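Cellulase (Clostridium cellulovorans, PDB 6UI3) is a multidomain glycoside hydrolase whose family 5 catalytic domain, the part described here, is a broad-specificity endoglucanase that probably cleaves beta-1,4-glucan chains such as cellulose. Local coordinates at residues V160-S163 and E164-N167; C198-D202 and Y203-A207. All coordinates share one frame; numbering follows the deposited sequence.

Interaction 1 of 2, residues V160-S163 and E164-N167; sequences VGTS and EYFN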
# COMPACT_ATOMS: atom_id res chain seq x y z
N VAL A 160 14.26 -12.92 1.71
CA VAL A 160 15.59 -12.36 1.99
C VAL A 160 16.13 -11.61 0.78
O VAL A 160 16.54 -10.46 0.88
CB VAL A 160 16.55 -13.48 2.44
CG1 VAL A 160 17.95 -12.93 2.64
CG2 VAL A 160 16.05 -14.14 3.72
N GLY A 161 16.11 -12.25 -0.38
CA GLY A 161 16.55 -11.61 -1.60
C GLY A 161 18.05 -11.69 -1.81
O GLY A 161 18.80 -12.22 -1.00
N THR A 162 18.47 -11.16 -2.96
CA THR A 162 19.86 -11.07 -3.36
C THR A 162 20.02 -9.80 -4.18
O THR A 162 19.03 -9.23 -4.66
CB THR A 162 20.29 -12.24 -4.27
OG1 THR A 162 19.65 -12.11 -5.55
CG2 THR A 162 19.97 -13.61 -3.63
N SER A 163 21.27 -9.38 -4.37
CA SER A 163 21.54 -8.19 -5.18
C SER A 163 21.00 -8.34 -6.59
O SER A 163 20.52 -7.37 -7.19
CB SER A 163 23.04 -7.90 -5.20
OG SER A 163 23.47 -7.46 -3.92
N GLU A 164 21.05 -9.56 -7.16
CA GLU A 164 20.48 -9.78 -8.48
C GLU A 164 19.04 -9.31 -8.52
O GLU A 164 18.64 -8.56 -9.41
CB GLU A 164 20.53 -11.27 -8.86
CG GLU A 164 19.85 -11.58 -10.21
CD GLU A 164 19.51 -13.06 -10.40
OE1 GLU A 164 20.25 -13.94 -9.89
OE2 GLU A 164 18.50 -13.35 -11.08
N TYR A 165 18.23 -9.76 -7.56
CA TYR A 165 16.81 -9.44 -7.58
C TYR A 165 16.60 -7.97 -7.25
O TYR A 165 15.71 -7.32 -7.81
CB TYR A 165 16.04 -10.31 -6.58
CG TYR A 165 16.33 -11.79 -6.60
CD1 TYR A 165 16.75 -12.44 -7.75
CD2 TYR A 165 16.19 -12.55 -5.45
CE1 TYR A 165 17.01 -13.81 -7.75
CE2 TYR A 165 16.44 -13.91 -5.44
CZ TYR A 165 16.86 -14.54 -6.58
OH TYR A 165 17.12 -15.90 -6.57
N PHE A 166 17.40 -7.42 -6.32
CA PHE A 166 17.27 -6.01 -6.00
C PHE A 166 17.49 -5.17 -7.25
O PHE A 166 16.79 -4.18 -7.48
CB PHE A 166 18.26 -5.56 -4.93
CG PHE A 166 18.19 -6.30 -3.60
CD1 PHE A 166 17.07 -7.01 -3.20
CD2 PHE A 166 19.28 -6.25 -2.74
CE1 PHE A 166 17.04 -7.65 -1.98
CE2 PHE A 166 19.25 -6.90 -1.53
CZ PHE A 166 18.14 -7.61 -1.14
N ASN A 167 18.47 -5.55 -8.07
CA ASN A 167 18.78 -4.78 -9.27
C ASN A 167 17.67 -4.90 -10.31
O ASN A 167 17.36 -3.93 -11.00
CB ASN A 167 20.11 -5.20 -9.89
CG ASN A 167 20.36 -4.54 -11.23
OD1 ASN A 167 20.57 -3.33 -11.30
ND2 ASN A 167 20.31 -5.33 -12.30
O HOH W 1 20.61 -14.29 -7.10

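Interaction 2 of 2, residues C198-D202 and Y203-A207; sequences CASSD and YPKVA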
# COMPACT_ATOMS: atom_id res chain seq x y z
N CYS A 198 10.25 -6.78 -1.76
CA CYS A 198 9.21 -7.20 -0.82
C CYS A 198 8.58 -6.04 -0.06
O CYS A 198 7.91 -6.27 0.96
CB CYS A 198 9.68 -8.26 0.20
SG CYS A 198 9.99 -9.89 -0.49
N ALA A 199 8.79 -4.80 -0.51
CA ALA A 199 8.45 -3.61 0.28
C ALA A 199 9.04 -3.69 1.68
O ALA A 199 8.51 -3.15 2.65
CB ALA A 199 6.95 -3.32 0.30
N SER A 200 10.17 -4.37 1.82
CA SER A 200 10.77 -4.61 3.12
C SER A 200 11.54 -3.41 3.65
O SER A 200 12.21 -2.68 2.91
CB SER A 200 11.74 -5.79 3.01
OG SER A 200 12.32 -6.10 4.26
N SER A 201 11.50 -3.26 4.97
CA SER A 201 12.32 -2.32 5.71
C SER A 201 13.60 -2.93 6.26
O SER A 201 14.36 -2.23 6.94
CB SER A 201 11.52 -1.68 6.85
OG SER A 201 11.17 -2.63 7.84
N ASP A 202 13.87 -4.21 6.01
CA ASP A 202 15.15 -4.76 6.45
C ASP A 202 16.27 -4.04 5.70
O ASP A 202 16.16 -3.76 4.51
CB ASP A 202 15.27 -6.27 6.16
CG ASP A 202 14.19 -7.10 6.83
OD1 ASP A 202 13.89 -6.85 8.01
OD2 ASP A 202 13.67 -8.04 6.17
N TYR A 203 17.37 -3.80 6.41
CA TYR A 203 18.41 -2.93 5.87
C TYR A 203 18.94 -3.38 4.50
O TYR A 203 19.16 -2.51 3.65
CB TYR A 203 19.55 -2.69 6.87
CG TYR A 203 20.45 -1.61 6.33
CD1 TYR A 203 20.02 -0.30 6.29
CD2 TYR A 203 21.69 -1.92 5.79
CE1 TYR A 203 20.80 0.69 5.75
CE2 TYR A 203 22.48 -0.93 5.22
CZ TYR A 203 22.02 0.38 5.22
OH TYR A 203 22.77 1.38 4.67
N PRO A 204 19.17 -4.67 4.22
CA PRO A 204 19.73 -5.00 2.90
C PRO A 204 18.85 -4.58 1.74
O PRO A 204 19.34 -4.17 0.68
CB PRO A 204 19.93 -6.52 2.97
CG PRO A 204 20.14 -6.78 4.42
CD PRO A 204 19.18 -5.84 5.12
N LYS A 205 17.53 -4.67 1.91
CA LYS A 205 16.63 -4.21 0.85
C LYS A 205 16.67 -2.70 0.71
O LYS A 205 16.64 -2.15 -0.40
CB LYS A 205 15.18 -4.65 1.09
CG LYS A 205 14.94 -6.15 1.01
CD LYS A 205 15.12 -6.86 2.33
CE LYS A 205 14.46 -8.24 2.30
NZ LYS A 205 14.55 -8.97 3.58
N VAL A 206 16.74 -2.00 1.84
CA VAL A 206 16.80 -0.54 1.82
C VAL A 206 18.08 -0.07 1.17
O VAL A 206 18.07 0.81 0.30
CB VAL A 206 16.63 -0.03 3.27
CG1 VAL A 206 16.97 1.46 3.37
CG2 VAL A 206 15.21 -0.33 3.74
N ALA A 207 19.20 -0.69 1.53
CA ALA A 207 20.49 -0.30 0.96
C ALA A 207 20.58 -0.67 -0.51
O ALA A 207 21.26 0.02 -1.28
CB ALA A 207 21.62 -0.97 1.73

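Interaction 1 of 2, residues V160-S163 and E164-N167
Thr162 meets Tyr165 and Phe166 at the N-terminal end of helix 163-182, where Thr162 is the N-cap. Its side chain and its carbonyl serve the first turn separately. Thr162 OG1 accepts a weak bond from Tyr165 N at 3.4 Å. A chi1 of 70° puts OG1 between the backbone N and the carbonyl carbon of Thr162, turned back over the helix end. The same oxygen lies over the centre of the Tyr165 ring, 3.4 Å above its plane. The other branch, CG2, approaches ring atom CE2 of Tyr165. Beyond these segments, Tyr165 stacks on His155.

Phe166 N donates to Thr162 O at 2.9 Å, a nearly straight bond of 165°. With CG of Phe166 beside its own backbone N (chi1 -58°), the ring passes under Thr162 O, which sits over one face, displaced toward the rim. Val160 O approaches the ring edge near its plane, 3.8 Å from CZ of Phe166. Edge-to-face contact with Tyr197 ties this ring to the next loop of the barrel.

Ser163 opens the helix. Asn167 N donates to Ser163 O at 2.9 Å, the next bond of the turn. Glu164 runs extended away from the cap, and its OE2 accepts from Glu117 N. Water 1 joins Thr162 to Glu164: it lies 2.8 Å from Thr162 OG1 and donates to Glu164 OE1.

Interaction 2 of 2, residues C198-D202 and Y203-A207
Ser200 and Lys205 meet because of how their side chains turn. The hydroxyl of Ser200 stands opposite its backbone N (chi1 -178°), over the aliphatic part of the lysine. Lys205 starts out beside its own N, bends at chi2 (90°), then runs extended through CD and CE to NZ. The bend lays its methylenes along Ser200, with CD 3.5 Å from Ser200 OG and 3.6 Å from Ser200 CB.

At the far end, Lys205 NZ forms a salt bridge with Asp202 OD2 at 2.9 Å. The two side chains run side by side and point the same way. The ammonium uses the anti lone pair of OD2, on the side away from OD1. NZ also donates to the backbone oxygen of Trp159, outside these segments. The charged end of this buried lysine is thus held by a carboxylate and a carbonyl.

Ser200 OG also accepts from Asp202 N at 3.0 Å, closing an ST turn just before helix 203-208. This loop follows strand 192-195 of the TIM barrel. Asp202 occupies the N-cap position, but its carboxylate makes no capping bond and turns to Lys205 instead. Its carbonyl starts the helix: Val206 N donates to Asp202 O at 3.3 Å, lying in the carbonyl plane, and Lys205 N adds a weak bond to the same oxygen.

Val206 also points toward the loop. Met255 and Thr259 of helix 243-261 touch its side chain. Its CG2 rests 3.6 Å from Asp202 O and 3.8 Å from Ser201 O.

In the fold
Both contacts are local and follow one another along the chain, neither nested nor crossed. Interaction 1 comes first. It closes the end of the loop that leaves strand 145-148 and leads into helix 163-182. The chain then runs down that helix and through strand 192-195. Interaction 2 closes the next loop, at the start of helix 203-208. These are successive strand-to-helix connections of the eight-stranded barrel. Their centres lie about 10 Å apart, and they pack directly. Val160 O is 3.4 Å from Lys205 CE. The Phe166 ring reaches the next helix, with CE2 3.5 Å from Pro204 O. The starts of the two helices are thereby joined.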